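TonB-dependent siderophore receptor (Pseudomonas aeruginosa 39016, PDB 5NEC) probably takes up iron-loaded siderophores, and siderophore-drug conjugates, across the bacterial outer membrane with energy relayed by TonB. Local coordinates at residues A[121-126]-A[149-154]; A[229-234]-A[280-285]. One frame throughout, in Å; residues are numbered along the deposited sequence.

How the interactions relate
Interaction 1 pairs 121-126 with 149-154 inside the plug, where strands 124-130 and 146-151 are neighbours in a small mixed sheet. Interaction 2 joins barrel strands 225-238 and 276-291 through 229-234 and 280-285. Along the chain they come in series, the plug pairing closing before the barrel pairing opens, yet their centres lie only about 12 Å apart. They touch where the plug packs on the barrel wall: Asn123 ND2 comes 3.6 Å from Tyr232 CD1, and Phe122 CE1 lies 3.7 Å from Tyr232 OH. Together they give a cross-section through plug and wall, the two parts of a TonB-dependent receptor.

Interaction 1: A[121-126]-A[149-154]; sequences IFNLEQ and LVSKQA
Lys152 runs its extended side chain past the turn at Phe122 and Asn123, crossing the Asn123 side chain obliquely, and NZ ends on Phe122 O at 3.0 Å. The ammonium meets that carbonyl nearly head-on (C=O...N 164°) and also forms a salt bridge with Asp177 of the barrel. CG lies 3.7 Å from Glu125 OE1, and the Glu125 chain, bent at chi2 (70°), crosses the lysine at about a right angle; the two charged ends stay apart. Further along, Leu124 brings CD2 to 3.9 Å from Leu149 CB. Gln126 and Val150 lie side by side and point the same way, CG against CG2 at 3.7 Å, while the Gln126 amide continues to Glu128. Backbone bonds join the two segments: Lys152 N to Asn123 O, 2.8 Å, and Glu125 N to Val150 O, 2.8 Å. Leu124 and Ser151 form a non-hydrogen-bonded pair whose side chains diverge, and Ser151 OG bonds to Asp109. A type I turn from Ile121 to Leu124 thus leads into a short antiparallel bridge, after which the chain turns a corner at Glu125, between two inner strands of the plug's five-stranded mixed sheet, where it faces the barrel wall.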
loop_
_atom_site.group_PDB
_atom_site.type_symbol
_atom_site.label_atom_id
_atom_site.label_comp_id
_atom_site.label_asym_id
_atom_site.label_seq_id
_atom_site.Cartn_x
_atom_site.Cartn_y
_atom_site.Cartn_z
ATOM N N ILE A 121 5.965 -8.074 -0.014
ATOM C CA ILE A 121 5.028 -8.874 -0.828
ATOM C C ILE A 121 5.298 -10.389 -0.855
ATOM O O ILE A 121 4.491 -11.106 -1.432
ATOM C CB ILE A 121 4.883 -8.337 -2.295
ATOM C CG1 ILE A 121 6.230 -8.229 -3.035
ATOM C CG2 ILE A 121 4.209 -6.983 -2.298
ATOM C CD1 ILE A 121 6.867 -9.550 -3.415
ATOM N N PHE A 122 6.393 -10.874 -0.245
ATOM C CA PHE A 122 6.771 -12.309 -0.320
ATOM C C PHE A 122 5.654 -13.261 0.117
ATOM O O PHE A 122 5.530 -14.335 -0.454
ATOM C CB PHE A 122 8.081 -12.645 0.443
ATOM C CG PHE A 122 7.898 -12.909 1.936
ATOM C CD1 PHE A 122 7.678 -11.856 2.829
ATOM C CD2 PHE A 122 7.971 -14.193 2.448
ATOM C CE1 PHE A 122 7.514 -12.079 4.189
ATOM C CE2 PHE A 122 7.800 -14.427 3.814
ATOM C CZ PHE A 122 7.581 -13.370 4.690
ATOM N N ASN A 123 4.828 -12.857 1.087
ATOM C CA ASN A 123 3.722 -13.695 1.565
ATOM C C ASN A 123 2.363 -13.428 0.899
ATOM O O ASN A 123 1.350 -13.937 1.371
ATOM C CB ASN A 123 3.592 -13.550 3.083
ATOM C CG ASN A 123 2.854 -14.720 3.726
ATOM O OD1 ASN A 123 3.093 -15.895 3.394
ATOM N ND2 ASN A 123 1.939 -14.402 4.641
ATOM N N LEU A 124 2.324 -12.675 -0.204
ATOM C CA LEU A 124 1.042 -12.315 -0.837
ATOM C C LEU A 124 0.753 -13.069 -2.136
ATOM O O LEU A 124 1.643 -13.334 -2.935
ATOM C CB LEU A 124 0.977 -10.810 -1.103
ATOM C CG LEU A 124 1.160 -9.885 0.107
ATOM C CD1 LEU A 124 0.989 -8.439 -0.312
ATOM C CD2 LEU A 124 0.205 -10.237 1.239
ATOM N N GLU A 125 -0.519 -13.396 -2.325
ATOM C CA GLU A 125 -1.035 -14.020 -3.539
ATOM C C GLU A 125 -1.403 -12.933 -4.541
ATOM O O GLU A 125 -1.059 -13.021 -5.723
ATOM C CB GLU A 125 -2.276 -14.857 -3.193
ATOM C CG GLU A 125 -2.747 -15.815 -4.275
ATOM C CD GLU A 125 -1.812 -16.997 -4.506
ATOM O OE1 GLU A 125 -1.120 -17.460 -3.555
ATOM O OE2 GLU A 125 -1.795 -17.479 -5.660
ATOM N N GLN A 126 -2.107 -11.911 -4.052
ATOM C CA GLN A 126 -2.580 -10.805 -4.879
ATOM C C GLN A 126 -2.970 -9.596 -4.017
ATOM O O GLN A 126 -3.151 -9.713 -2.805
ATOM C CB GLN A 126 -3.781 -11.241 -5.741
ATOM C CG GLN A 126 -5.016 -11.583 -4.924
ATOM C CD GLN A 126 -6.061 -12.392 -5.688
ATOM O OE1 GLN A 126 -5.751 -13.198 -6.577
ATOM N NE2 GLN A 126 -7.321 -12.170 -5.340
ATOM N N LEU A 149 -4.951 -7.159 1.023
ATOM C CA LEU A 149 -3.794 -7.982 0.734
ATOM C C LEU A 149 -4.104 -9.444 1.050
ATOM O O LEU A 149 -4.291 -9.789 2.219
ATOM C CB LEU A 149 -2.601 -7.503 1.567
ATOM C CG LEU A 149 -2.292 -6.012 1.567
ATOM C CD1 LEU A 149 -0.950 -5.805 2.243
ATOM C CD2 LEU A 149 -2.301 -5.423 0.167
ATOM N N VAL A 150 -4.148 -10.290 0.024
ATOM C CA VAL A 150 -4.494 -11.703 0.200
ATOM C C VAL A 150 -3.222 -12.522 0.514
ATOM O O VAL A 150 -2.307 -12.583 -0.305
ATOM C CB VAL A 150 -5.211 -12.260 -1.068
ATOM C CG1 VAL A 150 -5.721 -13.683 -0.844
ATOM C CG2 VAL A 150 -6.366 -11.339 -1.482
ATOM N N SER A 151 -3.163 -13.129 1.702
ATOM C CA SER A 151 -2.014 -13.948 2.129
ATOM C C SER A 151 -1.950 -15.279 1.423
ATOM O O SER A 151 -2.979 -15.901 1.176
ATOM C CB SER A 151 -2.103 -14.300 3.610
ATOM O OG SER A 151 -1.984 -13.164 4.415
ATOM N N LYS A 152 -0.738 -15.742 1.153
ATOM C CA LYS A 152 -0.508 -17.142 0.802
ATOM C C LYS A 152 -0.879 -18.009 2.011
ATOM O O LYS A 152 -0.417 -17.734 3.110
ATOM C CB LYS A 152 0.955 -17.362 0.454
ATOM C CG LYS A 152 1.360 -16.741 -0.860
ATOM C CD LYS A 152 2.862 -16.862 -1.011
ATOM C CE LYS A 152 3.360 -16.138 -2.238
ATOM N NZ LYS A 152 4.802 -16.476 -2.382
ATOM N N GLN A 153 -1.743 -19.006 1.799
ATOM C CA GLN A 153 -2.160 -19.968 2.831
ATOM C C GLN A 153 -1.746 -21.371 2.401
ATOM O O GLN A 153 -1.620 -21.656 1.202
ATOM C CB GLN A 153 -3.693 -19.965 3.032
ATOM C CG GLN A 153 -4.290 -18.693 3.618
ATOM C CD GLN A 153 -3.849 -18.401 5.056
ATOM O OE1 GLN A 153 -3.601 -19.312 5.850
ATOM N NE2 GLN A 153 -3.744 -17.125 5.387
ATOM N N ALA A 154 -1.551 -22.243 3.389
ATOM C CA ALA A 154 -1.364 -23.670 3.125
ATOM C C ALA A 154 -2.637 -24.198 2.503
ATOM O O ALA A 154 -3.737 -23.798 2.898
ATOM C CB ALA A 154 -1.031 -24.430 4.398
#

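Interaction 2: A[229-234]-A[280-285]; sequences VSHYHL and RIDTST
His231 and His233 both extend their rings with CG opposite the backbone N (chi1 -165° and -177°), while Asp282 swings CG to the side of its own N (chi1 -77°), bringing one carboxylate oxygen within range of both imidazoles. Asp282 OD1 takes His233 ND1 at 2.6 Å and His231 NE2 at 3.2 Å. The two approaches differ. NE2 comes in on the anti lone pair, with the oxygen in the plane of the His231 ring, whereas ND1 of His233 reaches OD1 from above the carboxylate plane, the His233 ring lying alongside the aspartate and pointing the same way. Two donors on one oxygen would probably favour the carboxylate form of Asp282 and limit its rotation. At the other nitrogen of the His231 ring, ND1 meets Ser284 OG at 2.7 Å, near the ring plane; Thr283 O sits over one face of the same ring. His233 NE2 continues to Glu235, which also forms a salt bridge with Arg280.

On the opposite face of the sheet the contacts are apolar: Ile281 CG2 lies 3.8 Å from Leu234 CB and touches the edge of the Tyr232 ring, through CE2, at 4.0 Å. Ile281 also meets plug loops, at Asp113, Thr114 and Gln117, so this face is turned to the barrel interior. Between the two faces, the backbones alternate hydrogen-bonded and non-hydrogen-bonded pairs; Tyr232 N reaches Thr283 O at 2.7 Å, and the strands run almost exactly antiparallel. The Ser284 side chain lies about 6 Å from a bound detergent molecule, consistent with an outward-facing His231, His233, Asp282 and Ser284 row. Such regular antiparallel pairing of neighbouring strands is the repeating element of the transmembrane beta-barrel of TonB-dependent receptors.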
loop_
_atom_site.group_PDB
_atom_site.type_symbol
_atom_site.label_atom_id
_atom_site.label_comp_id
_atom_site.label_asym_id
_atom_site.label_seq_id
_atom_site.Cartn_x
_atom_site.Cartn_y
_atom_site.Cartn_z
ATOM N N VAL A 229 -4.433 -21.865 10.653
ATOM C CA VAL A 229 -3.586 -21.169 11.609
ATOM C C VAL A 229 -2.370 -20.599 10.856
ATOM O O VAL A 229 -1.609 -21.358 10.267
ATOM C CB VAL A 229 -3.101 -22.131 12.747
ATOM C CG1 VAL A 229 -2.116 -21.439 13.691
ATOM C CG2 VAL A 229 -4.276 -22.642 13.557
ATOM N N SER A 230 -2.185 -19.283 10.911
ATOM C CA SER A 230 -1.068 -18.604 10.252
ATOM C C SER A 230 -0.301 -17.752 11.228
ATOM O O SER A 230 -0.875 -17.153 12.124
ATOM C CB SER A 230 -1.576 -17.711 9.130
ATOM O OG SER A 230 -2.079 -18.539 8.087
ATOM N N HIS A 231 1.005 -17.692 11.050
ATOM C CA HIS A 231 1.791 -16.688 11.697
ATOM C C HIS A 231 2.607 -15.958 10.638
ATOM O O HIS A 231 3.038 -16.569 9.656
ATOM C CB HIS A 231 2.682 -17.267 12.797
ATOM C CG HIS A 231 3.239 -16.214 13.703
ATOM N ND1 HIS A 231 2.574 -15.777 14.830
ATOM C CD2 HIS A 231 4.341 -15.435 13.593
ATOM C CE1 HIS A 231 3.268 -14.803 15.395
ATOM N NE2 HIS A 231 4.341 -14.574 14.660
ATOM N N TYR A 232 2.771 -14.643 10.835
ATOM C CA TYR A 232 3.549 -13.777 9.960
ATOM C C TYR A 232 4.566 -12.967 10.791
ATOM O O TYR A 232 4.216 -12.296 11.755
ATOM C CB TYR A 232 2.623 -12.831 9.183
ATOM C CG TYR A 232 3.365 -11.911 8.239
ATOM C CD1 TYR A 232 3.766 -12.353 6.993
ATOM C CD2 TYR A 232 3.683 -10.597 8.602
ATOM C CE1 TYR A 232 4.442 -11.520 6.117
ATOM C CE2 TYR A 232 4.368 -9.756 7.736
ATOM C CZ TYR A 232 4.737 -10.221 6.491
ATOM O OH TYR A 232 5.419 -9.422 5.605
ATOM N N HIS A 233 5.826 -13.024 10.399
ATOM C CA HIS A 233 6.875 -12.335 11.102
ATOM C C HIS A 233 7.792 -11.638 10.108
ATOM O O HIS A 233 8.304 -12.298 9.210
ATOM C CB HIS A 233 7.688 -13.311 11.932
ATOM C CG HIS A 233 8.759 -12.650 12.736
ATOM N ND1 HIS A 233 8.500 -12.040 13.942
ATOM C CD2 HIS A 233 10.075 -12.454 12.491
ATOM C CE1 HIS A 233 9.608 -11.501 14.413
ATOM N NE2 HIS A 233 10.579 -11.737 13.552
ATOM N N LEU A 234 7.984 -10.323 10.274
ATOM C CA LEU A 234 8.957 -9.558 9.496
ATOM C C LEU A 234 9.724 -8.601 10.403
ATOM O O LEU A 234 9.135 -7.890 11.219
ATOM C CB LEU A 234 8.263 -8.762 8.383
ATOM C CG LEU A 234 9.219 -8.118 7.352
ATOM C CD1 LEU A 234 9.695 -9.143 6.333
ATOM C CD2 LEU A 234 8.543 -6.968 6.643
ATOM N N ARG A 280 9.618 -4.434 13.665
ATOM C CA ARG A 280 9.284 -5.818 13.905
ATOM C C ARG A 280 7.780 -5.902 13.807
ATOM O O ARG A 280 7.100 -5.098 14.433
ATOM C CB ARG A 280 9.749 -6.238 15.291
ATOM C CG ARG A 280 9.590 -7.730 15.549
ATOM C CD ARG A 280 10.085 -8.137 16.943
ATOM N NE ARG A 280 11.546 -7.976 17.062
ATOM C CZ ARG A 280 12.341 -8.545 17.978
ATOM N NH1 ARG A 280 11.857 -9.365 18.920
ATOM N NH2 ARG A 280 13.656 -8.301 17.927
ATOM N N ILE A 281 7.259 -6.836 13.007
ATOM C CA ILE A 281 5.832 -7.147 13.033
ATOM C C ILE A 281 5.620 -8.651 13.256
ATOM O O ILE A 281 6.327 -9.471 12.689
ATOM C CB ILE A 281 5.043 -6.630 11.807
ATOM C CG1 ILE A 281 3.580 -7.074 11.929
ATOM C CG2 ILE A 281 5.647 -7.119 10.518
ATOM C CD1 ILE A 281 2.592 -6.192 11.204
ATOM N N ASP A 282 4.669 -8.976 14.139
ATOM C CA ASP A 282 4.205 -10.340 14.415
ATOM C C ASP A 282 2.686 -10.370 14.307
ATOM O O ASP A 282 2.020 -9.538 14.914
ATOM C CB ASP A 282 4.597 -10.752 15.816
ATOM C CG ASP A 282 6.037 -11.132 15.915
ATOM O OD1 ASP A 282 6.362 -12.221 15.408
ATOM O OD2 ASP A 282 6.863 -10.359 16.478
ATOM N N THR A 283 2.144 -11.309 13.537
ATOM C CA THR A 283 0.698 -11.448 13.366
ATOM C C THR A 283 0.311 -12.941 13.350
ATOM O O THR A 283 0.874 -13.733 12.589
ATOM C CB THR A 283 0.251 -10.730 12.085
ATOM O OG1 THR A 283 0.516 -9.345 12.247
ATOM C CG2 THR A 283 -1.232 -10.859 11.827
ATOM N N SER A 284 -0.617 -13.306 14.232
ATOM C CA SER A 284 -1.152 -14.650 14.333
ATOM C C SER A 284 -2.592 -14.569 13.910
ATOM O O SER A 284 -3.298 -13.686 14.371
ATOM C CB SER A 284 -1.084 -15.146 15.769
ATOM O OG SER A 284 0.247 -15.436 16.132
ATOM N N THR A 285 -3.026 -15.476 13.033
ATOM C CA THR A 285 -4.410 -15.496 12.565
ATOM C C THR A 285 -4.940 -16.924 12.673
ATOM O O THR A 285 -4.250 -17.867 12.287
ATOM C CB THR A 285 -4.525 -14.984 11.105
ATOM O OG1 THR A 285 -3.916 -13.698 11.006
ATOM C CG2 THR A 285 -5.973 -14.843 10.678
#